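Local coordinates for uncharacterized protein (Pyrococcus furiosus, PDB 4XM2) that is of unknown function but binds zinc and is probably a deacetylase of the GlcNAc-PI de-N-acetylase (LmbE-like) group, at residues Glu38-Asp43 / Pro149-Thr154. Residues are numbered along the deposited sequence; the frame is centred on the assembly and turned at random.
Sequences EPHPDD and PDHRRT. With ZN (zinc ion), chain J.
H40, D43 and H151 meet at one zinc ion, the His-Asp-His site expected of the GlcNAc-PI de-N-acetylase family, its first two ligands coming from the P-H-P-D-D loop. ND1 of H40 lies 2.2 Å from the zinc, with NE2 of H151 and OD2 of D43 slightly farther off. Two waters complete five ligands; the first also donates to OD1 of D42 and OD1 of D43. In H40, chi1 -57° puts CG anti to the carbonyl carbon and carries the ring to the zinc, with ND1 on the metal and NE2 toward D150. That NE2 donates to D150 OD2 over 3.0 Å, a bent bond (N-H...O 149°) to the anti lone pair, with the oxygen 21° out of the ring plane. Held at both nitrogens, the ring is fixed in its rotation; the carboxylate probably also makes ND1 a stronger zinc donor. D150 is itself steadied by the backbone N of T112 and L114. Were D150 an alanine, H40 NE2 and both amides would probably lose their acceptor, leaving the ring to the zinc alone. P39 lays CG over the H151 ring, 3.7 Å from its centroid, a CH-pi contact, while T154 OG1 packs 3.6 Å from P39 CB. D43 OD2 also accepts from H40 N, and the Y191 hydroxyl hydrogen-bonds D43 OD1. The site lies where the loop between strand 33-38 and helix 43-57 faces the first turn of helix 149-164, with strands 61-68 and 135-139 alongside and H259 of a second subunit edge-to-face with H151.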
ATOM      1  N   GLU D  38       0.035  -0.254  24.512  1.00 32.72           N
ATOM      2  CA  GLU D  38      -0.022  -1.701  24.407  1.00 33.72           C
ATOM      3  C   GLU D  38      -0.492  -2.158  23.036  1.00 33.79           C
ATOM      4  O   GLU D  38      -1.332  -1.487  22.421  1.00 35.92           O
ATOM      5  CB  GLU D  38      -0.879  -2.363  25.513  1.00 33.35           C
ATOM      6  CG  GLU D  38      -2.282  -1.835  25.633  1.00 34.24           C
ATOM      7  CD  GLU D  38      -3.114  -2.580  26.663  1.00 37.61           C
ATOM      8  OE1 GLU D  38      -2.544  -3.368  27.445  1.00 40.40           O
ATOM      9  OE2 GLU D  38      -4.350  -2.389  26.685  1.00 37.14           O
ATOM     10  N   PRO D  39       0.048  -3.283  22.534  1.00 33.93           N
ATOM     11  CA  PRO D  39      -0.410  -3.826  21.203  1.00 33.93           C
ATOM     12  C   PRO D  39      -1.812  -4.416  21.239  1.00 34.67           C
ATOM     13  O   PRO D  39      -2.565  -4.269  20.272  1.00 34.03           O
ATOM     14  CB  PRO D  39       0.596  -4.921  20.898  1.00 33.71           C
ATOM     15  CG  PRO D  39       1.816  -4.613  21.838  1.00 33.72           C
ATOM     16  CD  PRO D  39       1.277  -3.936  23.032  1.00 33.00           C
ATOM     17  N   HIS D  40      -2.155  -5.091  22.343  1.00 35.39           N
ATOM     18  CA  HIS D  40      -3.474  -5.723  22.512  1.00 36.00           C
ATOM     19  C   HIS D  40      -3.996  -5.403  23.901  1.00 36.01           C
ATOM     20  O   HIS D  40      -3.223  -4.992  24.744  1.00 35.49           O
ATOM     21  CB  HIS D  40      -3.378  -7.255  22.385  1.00 35.90           C
ATOM     22  CG  HIS D  40      -2.789  -7.707  21.095  1.00 38.90           C
ATOM     23  ND1 HIS D  40      -1.509  -8.204  21.003  1.00 37.97           N
ATOM     24  CD2 HIS D  40      -3.267  -7.643  19.822  1.00 39.13           C
ATOM     25  CE1 HIS D  40      -1.240  -8.475  19.731  1.00 39.90           C
ATOM     26  NE2 HIS D  40      -2.287  -8.128  18.995  1.00 38.28           N
ATOM     27  N   PRO D  41      -5.300  -5.617  24.134  1.00 35.59           N
ATOM     28  CA  PRO D  41      -5.866  -5.670  25.484  1.00 36.80           C
ATOM     29  C   PRO D  41      -5.229  -6.777  26.296  1.00 36.97           C
ATOM     30  O   PRO D  41      -5.403  -7.969  25.958  1.00 37.44           O
ATOM     31  CB  PRO D  41      -7.345  -6.033  25.257  1.00 37.39           C
ATOM     32  CG  PRO D  41      -7.613  -5.656  23.787  1.00 35.81           C
ATOM     33  CD  PRO D  41      -6.303  -5.884  23.093  1.00 35.35           C
ATOM     34  N   ASP D  42      -4.520  -6.381  27.356  1.00 36.98           N
ATOM     35  CA  ASP D  42      -3.811  -7.287  28.261  1.00 37.78           C
ATOM     36  C   ASP D  42      -2.305  -7.123  28.278  1.00 38.39           C
ATOM     37  O   ASP D  42      -1.662  -7.629  29.194  1.00 38.91           O
ATOM     38  CB  ASP D  42      -4.243  -8.777  28.137  1.00 38.20           C
ATOM     39  CG  ASP D  42      -3.511  -9.564  26.977  1.00 41.12           C
ATOM     40  OD1 ASP D  42      -2.511  -9.077  26.410  1.00 41.11           O
ATOM     41  OD2 ASP D  42      -3.963 -10.707  26.660  1.00 40.97           O
ATOM     42  N   ASP D  43      -1.714  -6.382  27.338  1.00 38.12           N
ATOM     43  CA  ASP D  43      -0.237  -6.314  27.372  1.00 39.46           C
ATOM     44  C   ASP D  43       0.350  -5.439  28.448  1.00 39.39           C
ATOM     45  O   ASP D  43       1.314  -5.849  29.091  1.00 38.61           O
ATOM     46  CB  ASP D  43       0.404  -6.008  26.021  1.00 39.29           C
ATOM     47  CG  ASP D  43       0.207  -7.122  25.067  1.00 41.50           C
ATOM     48  OD1 ASP D  43       0.798  -8.194  25.292  1.00 41.34           O
ATOM     49  OD2 ASP D  43      -0.577  -6.925  24.112  1.00 46.66           O
ATOM     50  N   PRO D 149       3.757  -9.385  14.592  1.00 27.87           N
ATOM     51  CA  PRO D 149       4.017  -8.094  13.923  1.00 27.89           C
ATOM     52  C   PRO D 149       3.436  -6.904  14.661  1.00 28.21           C
ATOM     53  O   PRO D 149       4.092  -5.870  14.687  1.00 28.16           O
ATOM     54  CB  PRO D 149       3.347  -8.238  12.540  1.00 27.12           C
ATOM     55  CG  PRO D 149       2.391  -9.323  12.707  1.00 27.68           C
ATOM     56  CD  PRO D 149       3.035 -10.292  13.690  1.00 27.31           C
ATOM     57  N   ASP D 150       2.225  -7.048  15.220  1.00 27.37           N
ATOM     58  CA  ASP D 150       1.568  -6.001  16.016  1.00 27.81           C
ATOM     59  C   ASP D 150       2.461  -5.536  17.175  1.00 28.39           C
ATOM     60  O   ASP D 150       2.409  -4.365  17.560  1.00 29.16           O
ATOM     61  CB  ASP D 150       0.254  -6.510  16.676  1.00 28.15           C
ATOM     62  CG  ASP D 150      -0.918  -6.745  15.681  1.00 29.16           C
ATOM     63  OD1 ASP D 150      -0.871  -6.283  14.537  1.00 31.06           O
ATOM     64  OD2 ASP D 150      -1.938  -7.407  16.070  1.00 32.07           O
ATOM     65  N   HIS D 151       3.280  -6.444  17.726  1.00 27.48           N
ATOM     66  CA  HIS D 151       4.170  -6.118  18.848  1.00 28.07           C
ATOM     67  C   HIS D 151       5.362  -5.373  18.355  1.00 27.45           C
ATOM     68  O   HIS D 151       5.687  -4.285  18.815  1.00 29.54           O
ATOM     69  CB  HIS D 151       4.636  -7.397  19.596  1.00 26.07           C
ATOM     70  CG  HIS D 151       3.697  -7.817  20.668  1.00 30.54           C
ATOM     71  ND1 HIS D 151       4.075  -7.880  22.003  1.00 29.03           N
ATOM     72  CD2 HIS D 151       2.366  -8.113  20.629  1.00 27.76           C
ATOM     73  CE1 HIS D 151       3.022  -8.220  22.722  1.00 31.79           C
ATOM     74  NE2 HIS D 151       1.984  -8.384  21.923  1.00 26.63           N
ATOM     75  N   ARG D 152       6.037  -5.957  17.396  1.00 28.45           N
ATOM     76  CA  ARG D 152       7.152  -5.253  16.788  1.00 27.69           C
ATOM     77  C   ARG D 152       6.619  -3.856  16.392  1.00 25.72           C
ATOM     78  O   ARG D 152       7.216  -2.865  16.698  1.00 25.18           O
ATOM     79  CB  ARG D 152       7.668  -6.021  15.551  1.00 27.21           C
ATOM     80  CG  ARG D 152       8.076  -7.445  15.834  1.00 31.03           C
ATOM     81  CD  ARG D 152       8.948  -8.008  14.633  1.00 29.25           C
ATOM     82  NE  ARG D 152       8.101  -8.246  13.475  1.00 28.62           N
ATOM     83  CZ  ARG D 152       7.554  -9.405  13.137  1.00 25.40           C
ATOM     84  NH1 ARG D 152       7.764 -10.499  13.854  1.00 25.15           N
ATOM     85  NH2 ARG D 152       6.826  -9.474  12.040  1.00 21.25           N
ATOM     86  N   ARG D 153       5.467  -3.773  15.759  1.00 25.16           N
ATOM     87  CA  ARG D 153       5.120  -2.503  15.150  1.00 26.03           C
ATOM     88  C   ARG D 153       4.768  -1.473  16.210  1.00 26.48           C
ATOM     89  O   ARG D 153       5.104  -0.318  16.071  1.00 25.52           O
ATOM     90  CB  ARG D 153       4.040  -2.681  14.102  1.00 25.54           C
ATOM     91  CG  ARG D 153       4.608  -3.322  12.821  1.00 26.43           C
ATOM     92  CD  ARG D 153       3.502  -3.943  11.997  1.00 25.37           C
ATOM     93  NE  ARG D 153       4.016  -4.165  10.669  1.00 24.02           N
ATOM     94  CZ  ARG D 153       3.263  -4.333   9.570  1.00 29.76           C
ATOM     95  NH1 ARG D 153       1.905  -4.251   9.593  1.00 22.30           N
ATOM     96  NH2 ARG D 153       3.890  -4.545   8.418  1.00 25.78           N
ATOM     97  N   THR D 154       4.143  -1.936  17.296  1.00 28.14           N
ATOM     98  CA  THR D 154       3.808  -1.045  18.397  1.00 28.53           C
ATOM     99  C   THR D 154       5.050  -0.413  18.957  1.00 28.31           C
ATOM    100  O   THR D 154       5.099   0.783  19.096  1.00 29.75           O
ATOM    101  CB  THR D 154       3.035  -1.728  19.483  1.00 27.81           C
ATOM    102  OG1 THR D 154       1.792  -2.150  18.938  1.00 25.31           O
ATOM    103  CG2 THR D 154       2.719  -0.702  20.596  1.00 29.40           C
TER
HETATM  104 ZN    ZN J 301      -0.166  -8.748  22.632  1.00 47.19          ZN
HETATM  105  O   HOH W   1      -1.438 -10.001  24.166  1.00 39.72           O
HETATM  106  O   HOH W   2      -0.433 -10.809  22.256  1.00 49.82           O